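Local coordinates for protein hydrolase (PDB 5HOE) that hydrolyses acetyl esters of carbohydrates as an octameric acetylesterase of the GDSL-like (SGNH) hydrolase family, at residues A53-D58 against I222-A227; V150-P155 against E177-Y182; D198-D203 against I216-A221. All coordinates share one frame; numbering follows the deposited sequence. Where two conformers were deposited one is given.

Contact 1: A53-D58 against I222-A227; sequences AARLGD and IADKVA
Asp224 reaches the guanidinium of Arg55 at its edge, close to the plane of the group, with OD1 3.7 Å from NE. The carboxylate and guanidinium planes are turned 28° apart, and at this length the salt bridge is a long one. With CG trans to the main-chain N (chi1 -178°), Arg55 carries its CB and CG over the methyl of Ala223, CG 3.6 Å from Ala223 CB, before the chain bends toward Asp224. Behind this exposed pair the contact turns apolar. Helices 48-56 and 212-229 pack together on one side of the parallel sheet of the alpha/beta/alpha sandwich, and Leu56 packs between them. Its CG rests 3.9 Å from Ala223 CB, while CD2 sits 3.6 Å from the carbonyl O of Ala223. The Leu56 side chain meets Val226 at about a right angle, CD2 coming 4.0 Å from CG1. Met52, one turn earlier on helix 48-56, continues this packing against Ala223 and Val226. Just past Leu56 the chain leaves the helix at Gly57, where positive phi and extended psi together would press a beta carbon against the carbonyl O of Leu56.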
ATOM      1  N   ALA A  53      25.647 -24.175  23.866  1.00 21.07           N
ATOM      2  CA  ALA A  53      24.975 -24.326  25.158  1.00 22.19           C
ATOM      3  C   ALA A  53      25.695 -25.330  26.052  1.00 22.67           C
ATOM      4  O   ALA A  53      25.805 -25.126  27.271  1.00 24.15           O
ATOM      5  CB  ALA A  53      23.523 -24.749  24.941  1.00 24.64           C
ATOM      6  N   ALA A  54      26.183 -26.429  25.473  1.00 23.06           N
ATOM      7  CA  ALA A  54      26.898 -27.423  26.262  1.00 25.63           C
ATOM      8  C   ALA A  54      28.162 -26.828  26.880  1.00 27.18           C
ATOM      9  O   ALA A  54      28.457 -27.058  28.060  1.00 28.14           O
ATOM     10  CB  ALA A  54      27.247 -28.620  25.379  1.00 26.67           C
ATOM     11  N   ARG A  55      28.923 -26.060  26.100  1.00 27.41           N
ATOM     12  CA  ARG A  55      30.143 -25.451  26.628  1.00 29.70           C
ATOM     13  C   ARG A  55      29.824 -24.379  27.669  1.00 28.10           C
ATOM     14  O   ARG A  55      30.530 -24.250  28.677  1.00 28.49           O
ATOM     15  CB  ARG A  55      30.955 -24.860  25.467  1.00 33.53           C
ATOM     16  CG  ARG A  55      32.283 -24.223  25.849  1.00 35.43           C
ATOM     17  CD  ARG A  55      33.408 -25.261  25.973  1.00 38.75           C
ATOM     18  NE  ARG A  55      34.595 -24.845  25.221  1.00 42.01           N
ATOM     19  CZ  ARG A  55      35.374 -25.660  24.518  1.00 44.15           C
ATOM     20  NH1 ARG A  55      35.108 -26.954  24.443  1.00 44.63           N
ATOM     21  NH2 ARG A  55      36.424 -25.172  23.877  1.00 46.92           N
ATOM     22  N   LEU A  56      28.748 -23.616  27.456  1.00 26.18           N
ATOM     23  CA  LEU A  56      28.405 -22.531  28.376  1.00 25.40           C
ATOM     24  C   LEU A  56      27.938 -23.045  29.737  1.00 27.75           C
ATOM     25  O   LEU A  56      28.253 -22.439  30.767  1.00 26.88           O
ATOM     26  CB  LEU A  56      27.346 -21.627  27.742  1.00 23.71           C
ATOM     27  CG  LEU A  56      27.844 -20.720  26.618  1.00 22.10           C
ATOM     28  CD1 LEU A  56      26.674 -20.012  25.956  1.00 21.31           C
ATOM     29  CD2 LEU A  56      28.839 -19.691  27.160  1.00 22.43           C
ATOM     30  N   GLY A  57      27.178 -24.140  29.770  1.00 29.43           N
ATOM     31  CA  GLY A  57      26.706 -24.710  31.023  1.00 29.21           C
ATOM     32  C   GLY A  57      25.298 -24.256  31.376  1.00 30.55           C
ATOM     33  O   GLY A  57      24.668 -23.452  30.687  1.00 30.09           O
ATOM     34  N   ASP A  58      24.789 -24.790  32.486  1.00 34.86           N
ATOM     35  CA  ASP A  58      23.394 -24.536  32.840  1.00 37.77           C
ATOM     36  C   ASP A  58      23.166 -23.176  33.497  1.00 36.17           C
ATOM     37  O   ASP A  58      22.041 -22.893  33.927  1.00 38.04           O
ATOM     38  CB  ASP A  58      22.826 -25.674  33.690  1.00 42.47           C
ATOM     39  CG  ASP A  58      23.583 -25.872  34.972  1.00 47.11           C
ATOM     40  OD1 ASP A  58      24.014 -24.863  35.569  1.00 48.42           O
ATOM     41  OD2 ASP A  58      23.749 -27.040  35.382  1.00 49.40           O
ATOM     42  N   ILE A 222      32.053 -19.873  19.663  1.00 19.08           N
ATOM     43  CA  ILE A 222      31.129 -18.806  20.024  1.00 18.55           C
ATOM     44  C   ILE A 222      30.909 -18.774  21.532  1.00 19.21           C
ATOM     45  O   ILE A 222      30.820 -17.697  22.131  1.00 18.97           O
ATOM     46  CB  ILE A 222      29.817 -18.928  19.223  1.00 17.67           C
ATOM     47  CG1 ILE A 222      30.095 -18.721  17.718  1.00 18.31           C
ATOM     48  CG2 ILE A 222      28.800 -17.927  19.722  1.00 18.47           C
ATOM     49  CD1 ILE A 222      28.904 -18.866  16.799  1.00 18.00           C
ATOM     50  N   ALA A 223      30.849 -19.945  22.170  1.00 20.00           N
ATOM     51  CA  ALA A 223      30.727 -20.003  23.623  1.00 21.49           C
ATOM     52  C   ALA A 223      31.894 -19.297  24.298  1.00 22.78           C
ATOM     53  O   ALA A 223      31.708 -18.597  25.297  1.00 23.88           O
ATOM     54  CB  ALA A 223      30.689 -21.462  24.078  1.00 21.60           C
ATOM     55  N   ASP A 224      33.112 -19.477  23.779  1.00 24.49           N
ATOM     56  CA  ASP A 224      34.247 -18.777  24.381  1.00 26.23           C
ATOM     57  C   ASP A 224      34.040 -17.274  24.325  1.00 24.96           C
ATOM     58  O   ASP A 224      34.302 -16.553  25.301  1.00 26.38           O
ATOM     59  CB  ASP A 224      35.541 -19.136  23.647  1.00 31.12           C
ATOM     60  CG  ASP A 224      35.924 -20.580  23.814  1.00 35.40           C
ATOM     61  OD1 ASP A 224      35.367 -21.235  24.713  1.00 35.52           O
ATOM     62  OD2 ASP A 224      36.787 -21.056  23.041  1.00 40.55           O
ATOM     63  N   LYS A 225      33.575 -16.787  23.177  1.00 23.15           N
ATOM     64  CA  LYS A 225      33.275 -15.374  23.013  1.00 23.08           C
ATOM     65  C   LYS A 225      32.209 -14.920  24.003  1.00 22.06           C
ATOM     66  O   LYS A 225      32.337 -13.852  24.617  1.00 23.82           O
ATOM     67  CB  LYS A 225      32.805 -15.147  21.580  1.00 26.18           C
ATOM     68  CG  LYS A 225      32.716 -13.717  21.196  1.00 28.39           C
ATOM     69  CD  LYS A 225      34.054 -13.166  20.793  1.00 29.02           C
ATOM     70  CE  LYS A 225      33.916 -11.683  20.594  1.00 28.32           C
ATOM     71  NZ  LYS A 225      35.202 -11.076  20.250  1.00 26.85           N
ATOM     72  N   VAL A 226      31.150 -15.723  24.173  1.00 21.17           N
ATOM     73  CA  VAL A 226      30.055 -15.360  25.073  1.00 20.68           C
ATOM     74  C   VAL A 226      30.536 -15.330  26.516  1.00 21.78           C
ATOM     75  O   VAL A 226      30.230 -14.398  27.267  1.00 22.21           O
ATOM     76  CB  VAL A 226      28.880 -16.336  24.904  1.00 19.09           C
ATOM     77  CG1 VAL A 226      27.778 -16.055  25.928  1.00 20.29           C
ATOM     78  CG2 VAL A 226      28.294 -16.234  23.490  1.00 19.45           C
ATOM     79  N   ALA A 227      31.272 -16.362  26.934  1.00 22.56           N
ATOM     80  CA  ALA A 227      31.763 -16.411  28.310  1.00 23.45           C
ATOM     81  C   ALA A 227      32.712 -15.261  28.620  1.00 24.64           C
ATOM     82  O   ALA A 227      32.749 -14.788  29.761  1.00 25.28           O
ATOM     83  CB  ALA A 227      32.469 -17.741  28.573  1.00 23.66           C
TER

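Contact 2: V150-P155 against E177-Y182; sequences VVAPPP and ELSGLY
Tyr182 sets its CG opposite the carbonyl carbon and beside the backbone N (chi1 -74°), which swings the ring across strand 150-152, and Val150 meets it with CG1 held anti to its own backbone N (chi1 173°). The two side chains cross at about a right angle, with Val150 CG1 3.6 Å from Tyr182 CD2. That same CD2 is 3.6 Å from Ala152 CA, and the ring's CE2 continues to Pro153 CD at 4.0 Å. The CB of Val151 points away, but its carbonyl O comes to the ring edge, near the ring plane and 3.9 Å from Tyr182 CE2. Leu178, one turn earlier on the helix, covers one face of the ring with its CB, offset toward the rim. Next to the ring the small Ala152 lets the backbones close up: its CB lies 3.7 Å from Ser179 CA. Pro153 CG, for its part, touches Leu178 CD1 at 4.2 Å. The hydroxyl of Tyr182 passes beyond this packing to bond the carbonyl O of Leu105. An alanine in place of Tyr182 is likely to open a gap beside Val150, Ala152 and Pro153 and leave the Leu105 carbonyl without this bond. Strand and helix run nearly antiparallel, at 155°, as the outward and return limbs of a beta-alpha-beta crossover: helix 171-189 leads back to strand 192-195, which pairs with 147-152 and adds Phe193 to the packing, while helix 118-133 covers the flank through Val129 and Met125.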
ATOM      1  N   VAL A 150      27.649  -9.817  16.636  1.00 15.43           N
ATOM      2  CA  VAL A 150      27.534  -9.969  15.188  1.00 15.56           C
ATOM      3  C   VAL A 150      28.480 -11.083  14.757  1.00 14.97           C
ATOM      4  O   VAL A 150      29.672 -11.053  15.081  1.00 16.36           O
ATOM      5  CB  VAL A 150      27.896  -8.650  14.481  1.00 16.49           C
ATOM      6  CG1 VAL A 150      27.941  -8.830  12.967  1.00 16.04           C
ATOM      7  CG2 VAL A 150      26.903  -7.547  14.865  1.00 16.15           C
ATOM      8  N   VAL A 151      27.974 -12.059  14.011  1.00 15.64           N
ATOM      9  CA  VAL A 151      28.787 -13.165  13.508  1.00 15.69           C
ATOM     10  C   VAL A 151      28.786 -13.110  11.997  1.00 14.27           C
ATOM     11  O   VAL A 151      27.730 -13.248  11.363  1.00 16.80           O
ATOM     12  CB  VAL A 151      28.268 -14.528  13.996  1.00 17.11           C
ATOM     13  CG1 VAL A 151      29.135 -15.684  13.484  1.00 18.37           C
ATOM     14  CG2 VAL A 151      28.220 -14.538  15.518  1.00 15.86           C
ATOM     15  N   ALA A 152      29.964 -12.934  11.415  1.00 14.66           N
ATOM     16  CA  ALA A 152      30.063 -13.058   9.974  1.00 15.83           C
ATOM     17  C   ALA A 152      30.069 -14.539   9.616  1.00 15.93           C
ATOM     18  O   ALA A 152      30.853 -15.311  10.194  1.00 16.69           O
ATOM     19  CB  ALA A 152      31.335 -12.391   9.440  1.00 16.01           C
ATOM     20  N   PRO A 153      29.202 -14.985   8.711  1.00 15.68           N
ATOM     21  CA  PRO A 153      29.190 -16.397   8.330  1.00 17.38           C
ATOM     22  C   PRO A 153      30.442 -16.752   7.547  1.00 17.97           C
ATOM     23  O   PRO A 153      31.115 -15.866   6.996  1.00 17.99           O
ATOM     24  CB  PRO A 153      27.931 -16.503   7.453  1.00 17.07           C
ATOM     25  CG  PRO A 153      27.813 -15.127   6.850  1.00 17.18           C
ATOM     26  CD  PRO A 153      28.241 -14.184   7.934  1.00 16.22           C
ATOM     27  N   PRO A 154      30.801 -18.035   7.479  1.00 19.76           N
ATOM     28  CA  PRO A 154      31.956 -18.416   6.664  1.00 19.88           C
ATOM     29  C   PRO A 154      31.650 -18.208   5.199  1.00 19.20           C
ATOM     30  O   PRO A 154      30.481 -18.290   4.771  1.00 20.10           O
ATOM     31  CB  PRO A 154      32.145 -19.908   6.996  1.00 21.59           C
ATOM     32  CG  PRO A 154      30.792 -20.391   7.349  1.00 22.89           C
ATOM     33  CD  PRO A 154      30.082 -19.206   8.015  1.00 21.54           C
ATOM     34  N   PRO A 155      32.659 -17.927   4.374  1.00 19.45           N
ATOM     35  CA  PRO A 155      32.415 -17.744   2.943  1.00 18.34           C
ATOM     36  C   PRO A 155      31.820 -18.987   2.296  1.00 17.38           C
ATOM     37  O   PRO A 155      32.058 -20.115   2.730  1.00 19.08           O
ATOM     38  CB  PRO A 155      33.818 -17.466   2.371  1.00 20.83           C
ATOM     39  CG  PRO A 155      34.633 -16.997   3.501  1.00 23.20           C
ATOM     40  CD  PRO A 155      34.071 -17.681   4.729  1.00 22.61           C
ATOM     41  N   GLU A 177      33.588 -10.736   1.502  1.00 16.18           N
ATOM     42  CA  GLU A 177      33.728  -9.376   2.000  1.00 16.08           C
ATOM     43  C   GLU A 177      32.972  -9.137   3.300  1.00 15.32           C
ATOM     44  O   GLU A 177      33.189  -8.102   3.936  1.00 16.77           O
ATOM     45  CB  GLU A 177      33.240  -8.376   0.948  1.00 21.28           C
ATOM     46  CG  GLU A 177      34.131  -8.263  -0.284  1.00 23.97           C
ATOM     47  CD  GLU A 177      33.610  -7.244  -1.269  1.00 31.21           C
ATOM     48  OE1 GLU A 177      33.193  -6.141  -0.838  1.00 32.75           O
ATOM     49  OE2 GLU A 177      33.606  -7.553  -2.473  1.00 35.33           O
ATOM     50  N   LEU A 178      32.094 -10.056   3.722  1.00 16.42           N
ATOM     51  CA  LEU A 178      31.229  -9.751   4.862  1.00 16.80           C
ATOM     52  C   LEU A 178      32.022  -9.639   6.160  1.00 17.45           C
ATOM     53  O   LEU A 178      31.709  -8.791   7.005  1.00 18.45           O
ATOM     54  CB  LEU A 178      30.117 -10.790   4.994  1.00 15.43           C
ATOM     55  CG  LEU A 178      29.117 -10.902   3.837  1.00 16.67           C
ATOM     56  CD1 LEU A 178      27.975 -11.842   4.214  1.00 16.64           C
ATOM     57  CD2 LEU A 178      28.546  -9.549   3.410  1.00 19.71           C
ATOM     58  N   SER A 179      33.051 -10.476   6.346  1.00 17.31           N
ATOM     59  CA  SER A 179      33.807 -10.422   7.594  1.00 17.91           C
ATOM     60  C   SER A 179      34.352  -9.022   7.860  1.00 16.48           C
ATOM     61  O   SER A 179      34.154  -8.464   8.949  1.00 17.27           O
ATOM     62  CB  SER A 179      34.926 -11.449   7.604  1.00 20.50           C
ATOM     63  OG  SER A 179      35.580 -11.389   8.854  1.00 23.44           O
ATOM     64  N   GLY A 180      35.075  -8.451   6.891  1.00 17.05           N
ATOM     65  CA  GLY A 180      35.641  -7.124   7.091  1.00 15.53           C
ATOM     66  C   GLY A 180      34.591  -6.051   7.322  1.00 16.20           C
ATOM     67  O   GLY A 180      34.756  -5.178   8.181  1.00 17.13           O
ATOM     68  N   LEU A 181      33.501  -6.093   6.552  1.00 16.27           N
ATOM     69  CA  LEU A 181      32.456  -5.090   6.697  1.00 16.21           C
ATOM     70  C   LEU A 181      31.698  -5.256   8.005  1.00 15.49           C
ATOM     71  O   LEU A 181      31.335  -4.254   8.636  1.00 15.95           O
ATOM     72  CB  LEU A 181      31.495  -5.163   5.512  1.00 16.50           C
ATOM     73  CG  LEU A 181      32.106  -4.709   4.184  1.00 18.77           C
ATOM     74  CD1 LEU A 181      31.240  -5.112   2.976  1.00 20.60           C
ATOM     75  CD2 LEU A 181      32.312  -3.221   4.224  1.00 22.40           C
ATOM     76  N   TYR A 182      31.445  -6.507   8.432  1.00 15.63           N
ATOM     77  CA  TYR A 182      30.771  -6.708   9.717  1.00 15.33           C
ATOM     78  C   TYR A 182      31.648  -6.264  10.881  1.00 15.96           C
ATOM     79  O   TYR A 182      31.133  -5.783  11.896  1.00 16.12           O
ATOM     80  CB  TYR A 182      30.369  -8.177   9.924  1.00 14.18           C
ATOM     81  CG  TYR A 182      29.181  -8.687   9.125  1.00 12.43           C
ATOM     82  CD1 TYR A 182      28.697  -8.009   8.008  1.00 14.08           C
ATOM     83  CD2 TYR A 182      28.528  -9.852   9.513  1.00 13.70           C
ATOM     84  CE1 TYR A 182      27.601  -8.505   7.288  1.00 13.41           C
ATOM     85  CE2 TYR A 182      27.443 -10.349   8.800  1.00 12.65           C
ATOM     86  CZ  TYR A 182      26.993  -9.676   7.686  1.00 12.77           C
ATOM     87  OH  TYR A 182      25.899 -10.187   7.016  1.00 12.67           O
TER

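Contact 3: D198-D203 against I216-A221; sequences DCISTD and IRLGHA
Ile200 and Leu218 cross obliquely where the loop after strand 192-195 lies against helix 212-229, the last helix of the SGNH fold. This loop runs on to Asp206 and His209, which sit in the DxxH pattern of the family and probably complete a catalytic triad with Ser25. Ile200 also lies alongside Arg217, the two side chains sliding past each other in opposite directions, with Ile200 CG2 3.8 Å from Arg217 CG. The isoleucine thus splits its branches: CG2 goes to the arginine's aliphatic part, and CG1, lodged between the backbone N and the carbonyl carbon (chi1 64°), carries CD1 to the leucine. Leu218 is backed by Phe194 and Trp48, and Ile200 by Pro154 and Leu210, which makes this the buried side of the contact.

The outer side is less certain, because Cys199 and Arg217 were each modelled in two conformers. In the pair described here, Cys199 SG stands over the centre of the Arg217 guanidinium, 3.6 Å above its plane, and also touches the methyl of Ala221. The guanidinium turns toward the carbonyl O of Cys199, but the 2.4 Å from Arg217 NH2 to Cys199 O is too short to trust, and the bond from Arg217 NE is weak; both are strongly bent, at 119° and 118°. Farther along the loop, Asp203 OD2 bonds Ser211 OG and Thr214 OG1, tying the loop to the start of the helix. At the buried end, Ile200 CD1 faces both methyls of Leu218, 3.9 Å from CD2 and 4.2 Å from CD1.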
ATOM      1  N   ASP A 198      37.259 -17.359  10.676  1.00 23.05           N
ATOM      2  CA  ASP A 198      38.535 -17.483  11.362  1.00 26.15           C
ATOM      3  C   ASP A 198      38.670 -18.820  12.066  1.00 26.27           C
ATOM      4  O   ASP A 198      39.784 -19.205  12.438  1.00 29.11           O
ATOM      5  CB  ASP A 198      38.701 -16.351  12.377  1.00 31.36           C
ATOM      6  CG  ASP A 198      38.928 -14.992  11.717  1.00 35.70           C
ATOM      7  OD1 ASP A 198      39.146 -14.925  10.483  1.00 36.84           O
ATOM      8  OD2 ASP A 198      38.905 -13.984  12.447  1.00 38.24           O
ATOM      9  N   CYS A 199      37.573 -19.549  12.193  0.54 25.34           N
ATOM     10  CA  CYS A 199      37.507 -20.772  12.963  0.54 25.46           C
ATOM     11  C   CYS A 199      37.031 -21.969  12.153  0.54 24.56           C
ATOM     12  O   CYS A 199      37.494 -23.085  12.391  0.54 25.91           O
ATOM     13  CB  CYS A 199      36.557 -20.554  14.148  0.54 27.57           C
ATOM     14  SG  CYS A 199      36.171 -22.021  15.047  0.54 31.11           S
ATOM     15  N   ILE A 200      36.139 -21.761  11.187  1.00 22.93           N
ATOM     16  CA  ILE A 200      35.557 -22.837  10.396  1.00 20.98           C
ATOM     17  C   ILE A 200      35.526 -22.428   8.928  1.00 20.80           C
ATOM     18  O   ILE A 200      35.748 -21.272   8.573  1.00 21.09           O
ATOM     19  CB  ILE A 200      34.135 -23.218  10.893  1.00 20.36           C
ATOM     20  CG1 ILE A 200      33.163 -22.038  10.709  1.00 20.50           C
ATOM     21  CG2 ILE A 200      34.190 -23.721  12.359  1.00 21.09           C
ATOM     22  CD1 ILE A 200      31.725 -22.457  10.522  1.00 21.22           C
ATOM     23  N   SER A 201      35.225 -23.410   8.075  1.00 19.91           N
ATOM     24  CA  SER A 201      34.947 -23.180   6.666  1.00 20.02           C
ATOM     25  C   SER A 201      33.617 -23.834   6.318  1.00 19.66           C
ATOM     26  O   SER A 201      33.117 -24.697   7.046  1.00 19.74           O
ATOM     27  CB  SER A 201      36.071 -23.722   5.768  1.00 23.09           C
ATOM     28  OG  SER A 201      36.146 -25.129   5.796  1.00 27.55           O
ATOM     29  N   THR A 202      33.037 -23.412   5.195  1.00 18.41           N
ATOM     30  CA  THR A 202      31.841 -24.076   4.689  1.00 18.29           C
ATOM     31  C   THR A 202      32.255 -25.419   4.092  1.00 18.58           C
ATOM     32  O   THR A 202      32.845 -25.454   3.008  1.00 20.79           O
ATOM     33  CB  THR A 202      31.180 -23.196   3.632  1.00 19.62           C
ATOM     34  OG1 THR A 202      30.831 -21.936   4.214  1.00 20.39           O
ATOM     35  CG2 THR A 202      29.921 -23.854   3.074  1.00 19.51           C
ATOM     36  N   ASP A 203      31.954 -26.525   4.781  1.00 18.17           N
ATOM     37  CA  ASP A 203      32.474 -27.833   4.416  1.00 18.69           C
ATOM     38  C   ASP A 203      31.423 -28.818   3.931  1.00 17.95           C
ATOM     39  O   ASP A 203      31.773 -29.974   3.628  1.00 20.08           O
ATOM     40  CB  ASP A 203      33.287 -28.432   5.587  1.00 17.92           C
ATOM     41  CG  ASP A 203      32.464 -28.714   6.826  1.00 19.48           C
ATOM     42  OD1 ASP A 203      31.336 -28.218   6.957  1.00 19.60           O
ATOM     43  OD2 ASP A 203      32.993 -29.444   7.701  1.00 20.90           O
ATOM     44  N   ILE A 216      29.909 -28.089  15.726  1.00 19.35           N
ATOM     45  CA  ILE A 216      30.370 -28.232  17.100  1.00 20.66           C
ATOM     46  C   ILE A 216      31.577 -27.338  17.352  1.00 20.71           C
ATOM     47  O   ILE A 216      31.640 -26.624  18.363  1.00 20.96           O
ATOM     48  CB  ILE A 216      30.644 -29.714  17.417  1.00 21.57           C
ATOM     49  CG1 ILE A 216      29.314 -30.471  17.406  1.00 22.26           C
ATOM     50  CG2 ILE A 216      31.394 -29.879  18.742  1.00 21.94           C
ATOM     51  CD1 ILE A 216      29.463 -31.962  17.389  1.00 24.33           C
ATOM     52  N   ARG A 217      32.546 -27.339  16.428  0.97 19.42           N
ATOM     53  CA  ARG A 217      33.675 -26.418  16.569  0.97 20.64           C
ATOM     54  C   ARG A 217      33.197 -24.972  16.620  0.97 18.40           C
ATOM     55  O   ARG A 217      33.674 -24.186  17.449  0.97 19.46           O
ATOM     56  CB  ARG A 217      34.701 -26.638  15.450  0.97 24.26           C
ATOM     57  CG  ARG A 217      35.728 -25.526  15.279  0.97 32.15           C
ATOM     58  CD  ARG A 217      37.077 -26.076  14.820  0.97 38.09           C
ATOM     59  NE  ARG A 217      37.842 -25.133  13.997  0.97 42.60           N
ATOM     60  CZ  ARG A 217      38.931 -24.467  14.386  0.97 45.87           C
ATOM     61  NH1 ARG A 217      39.421 -24.614  15.610  0.97 48.18           N
ATOM     62  NH2 ARG A 217      39.544 -23.647  13.536  0.97 45.66           N
ATOM     63  N   LEU A 218      32.233 -24.609  15.759  1.00 20.02           N
ATOM     64  CA  LEU A 218      31.724 -23.243  15.732  1.00 18.73           C
ATOM     65  C   LEU A 218      31.059 -22.871  17.049  1.00 17.75           C
ATOM     66  O   LEU A 218      31.272 -21.775  17.576  1.00 18.94           O
ATOM     67  CB  LEU A 218      30.727 -23.094  14.580  1.00 17.49           C
ATOM     68  CG  LEU A 218      30.064 -21.716  14.432  1.00 17.59           C
ATOM     69  CD1 LEU A 218      31.080 -20.635  14.207  1.00 17.69           C
ATOM     70  CD2 LEU A 218      29.027 -21.757  13.311  1.00 18.78           C
ATOM     71  N   GLY A 219      30.217 -23.758  17.574  1.00 18.03           N
ATOM     72  CA  GLY A 219      29.532 -23.469  18.825  1.00 19.24           C
ATOM     73  C   GLY A 219      30.484 -23.340  19.996  1.00 19.75           C
ATOM     74  O   GLY A 219      30.298 -22.495  20.872  1.00 19.08           O
ATOM     75  N   HIS A 220      31.521 -24.175  20.035  1.00 21.35           N
ATOM     76  CA  HIS A 220      32.514 -24.020  21.093  1.00 22.84           C
ATOM     77  C   HIS A 220      33.201 -22.664  21.011  1.00 21.62           C
ATOM     78  O   HIS A 220      33.384 -21.990  22.037  1.00 23.14           O
ATOM     79  CB  HIS A 220      33.520 -25.157  21.031  1.00 24.42           C
ATOM     80  CG  HIS A 220      32.934 -26.487  21.382  1.00 26.40           C
ATOM     81  ND1 HIS A 220      33.629 -27.666  21.237  1.00 27.89           N
ATOM     82  CD2 HIS A 220      31.709 -26.827  21.849  1.00 26.82           C
ATOM     83  CE1 HIS A 220      32.866 -28.675  21.618  1.00 26.11           C
ATOM     84  NE2 HIS A 220      31.696 -28.195  21.991  1.00 26.29           N
ATOM     85  N   ALA A 221      33.550 -22.219  19.797  1.00 20.47           N
ATOM     86  CA  ALA A 221      34.250 -20.946  19.668  1.00 20.56           C
ATOM     87  C   ALA A 221      33.341 -19.776  20.011  1.00 19.75           C
ATOM     88  O   ALA A 221      33.796 -18.780  20.598  1.00 22.27           O
ATOM     89  CB  ALA A 221      34.837 -20.802  18.270  1.00 22.15           C
TER

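In the fold
Contacts 1 and 3 share helix 212-229, their centres about 14 Å apart, and meet where Arg55 packs beside His220. Contact 2 joins strand 147-152 of the five-stranded parallel sheet to helix 171-189 on its other face, its centre about 21 Å from that of contact 1 and 13 Å from that of contact 3. Along the chain, contact 1 brings together residues 164 apart, and contacts 2 and 3 follow one another within that span. The loops after strands 147-152 and 192-195 join contacts 2 and 3 through Pro154 against Ile200 and a probable Pro155 O to Thr202 OG1 hydrogen bond. They meet at the sheet's C-terminal end, and the second leads to the probable catalytic Asp206 and His209.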